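Local coordinates for protein cycloalternan-forming enzyme (Listeria monocytogenes serovar 1/2a, PDB 5F7U) that is a large multidomain member of glycosyl hydrolase family 31, with a predicted E-set-type N-terminal domain, a TIM barrel and a family 6 carbohydrate-binding module, at residues A[25-28]-A[29-32]. The protein carries 1 engineered substitution. Residues are numbered along the deposited sequence; the frame is centred on the assembly and turned at random.
Sequences RSPR and DPKA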
loop_
_atom_site.group_PDB
_atom_site.type_symbol
_atom_site.label_atom_id
_atom_site.label_comp_id
_atom_site.label_asym_id
_atom_site.label_seq_id
_atom_site.Cartn_x
_atom_site.Cartn_y
_atom_site.Cartn_z
ATOM N N ARG A 25 -4.422 -37.617 1.865
ATOM C CA ARG A 25 -4.414 -38.115 3.234
ATOM C C ARG A 25 -4.922 -37.010 4.154
ATOM O O ARG A 25 -4.583 -35.838 3.964
ATOM C CB ARG A 25 -2.994 -38.487 3.621
ATOM C CG ARG A 25 -2.808 -38.802 5.101
ATOM C CD ARG A 25 -1.408 -39.337 5.318
ATOM N NE ARG A 25 -0.384 -38.282 5.213
ATOM C CZ ARG A 25 0.770 -38.427 4.572
ATOM N NH1 ARG A 25 1.661 -37.450 4.616
ATOM N NH2 ARG A 25 1.035 -39.536 3.876
ATOM N N SER A 26 -5.730 -37.374 5.140
ATOM C CA SER A 26 -6.242 -36.382 6.092
ATOM C C SER A 26 -6.073 -36.894 7.525
ATOM O O SER A 26 -6.512 -38.016 7.809
ATOM C CB SER A 26 -7.710 -36.048 5.798
ATOM O OG SER A 26 -8.177 -35.054 6.712
ATOM N N PRO A 27 -5.408 -36.133 8.414
ATOM C CA PRO A 27 -4.671 -34.899 8.104
ATOM C C PRO A 27 -3.476 -35.151 7.200
ATOM O O PRO A 27 -2.924 -36.253 7.191
ATOM C CB PRO A 27 -4.149 -34.435 9.468
ATOM C CG PRO A 27 -4.667 -35.396 10.486
ATOM C CD PRO A 27 -5.088 -36.642 9.758
ATOM N N ARG A 28 -3.043 -34.125 6.464
ATOM C CA ARG A 28 -1.851 -34.269 5.615
ATOM C C ARG A 28 -0.620 -34.661 6.441
ATOM O O ARG A 28 0.137 -35.543 6.042
ATOM C CB ARG A 28 -1.588 -32.967 4.842
ATOM C CG ARG A 28 -2.614 -32.738 3.730
ATOM C CD ARG A 28 -2.354 -31.395 3.061
ATOM N NE ARG A 28 -3.347 -31.108 2.026
ATOM C CZ ARG A 28 -3.649 -29.890 1.572
ATOM N NH1 ARG A 28 -3.064 -28.793 2.084
ATOM N NH2 ARG A 28 -4.556 -29.771 0.594
ATOM N N ASP A 29 -0.427 -33.985 7.578
ATOM C CA ASP A 29 0.734 -34.202 8.443
ATOM C C ASP A 29 0.187 -34.573 9.815
ATOM O O ASP A 29 -0.066 -33.693 10.622
ATOM C CB ASP A 29 1.602 -32.928 8.538
ATOM C CG ASP A 29 2.157 -32.480 7.190
ATOM O OD1 ASP A 29 2.821 -33.272 6.485
ATOM O OD2 ASP A 29 1.977 -31.298 6.850
ATOM N N PRO A 30 -0.036 -35.884 10.069
ATOM C CA PRO A 30 -0.701 -36.319 11.307
ATOM C C PRO A 30 0.124 -36.036 12.559
ATOM O O PRO A 30 1.346 -36.274 12.586
ATOM C CB PRO A 30 -0.857 -37.828 11.109
ATOM C CG PRO A 30 -0.887 -37.995 9.610
ATOM C CD PRO A 30 0.160 -37.017 9.141
ATOM N N LYS A 31 -0.562 -35.512 13.570
ATOM C CA LYS A 31 -0.015 -35.346 14.901
ATOM C C LYS A 31 -0.480 -36.508 15.770
ATOM O O LYS A 31 -1.406 -37.244 15.398
ATOM C CB LYS A 31 -0.477 -34.022 15.506
ATOM C CG LYS A 31 0.047 -32.780 14.792
ATOM C CD LYS A 31 -0.492 -31.552 15.514
ATOM C CE LYS A 31 -0.541 -30.316 14.648
ATOM N NZ LYS A 31 -1.605 -30.402 13.601
ATOM N N ALA A 32 0.148 -36.660 16.935
ATOM C CA ALA A 32 -0.237 -37.680 17.918
ATOM C C ALA A 32 -1.749 -37.662 18.204
ATOM O O ALA A 32 -2.353 -36.588 18.370
ATOM C CB ALA A 32 0.548 -37.472 19.208
#
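Pro-30 lays the CD and CG corner of its ring over the turn that precedes it: CD lies 3.4 Å from the carbonyl O of Arg-28, and CG is 3.6 Å from O of Pro-27. The two proline rings meet more loosely, Pro-27 CD standing 4.4 Å from Pro-30 CG. How a side chain can hold a turn that lacks regular backbone pairing is well illustrated by Arg-25. Its chain leaves with CG anti to the backbone N (chi1 170°) and bends at chi3 (73°), which brings the guanidinium side-on to a single acceptor, O of Arg-28. Arg-25 NE donates to O of Arg-28 at 2.9 Å, and Arg-25 NH1 donates to it at 2.8 Å. The oxygen lies almost in the guanidinium plane, yet the two donors use it differently: NH1 comes in close to the line of the C=O bond, whereas NE sits above the carbonyl plane. Two bonds to one atom should restrict rotation of the guanidinium and hold the carbonyl close to CD of Pro-30; the Arg-25 and Pro-30 side chains cross at about a right angle. NH2 reaches on to the hydroxyl of Tyr-94.

Asp-29 folds its carboxylate back beside the same peptide, OD1 standing 3.5 Å from O of Arg-28. Its OD1 is also 4.7 Å from NH1 of Arg-25, too far for contact, though the opposite charges would probably attract. OD2 forms a salt bridge with Arg-545, while the extended Arg-28 chain leads away to a salt bridge with Glu-24. Phe-113 and Val-36 pack against Pro-30. The arrangement is a turn after the cis peptide before Pro-27, its Arg-28 carbonyl gripped by an arginine, linking antiparallel strands 25-26 and 36-43 in an N-terminal region consistent with an E-set, immunoglobulin-like beta-sandwich.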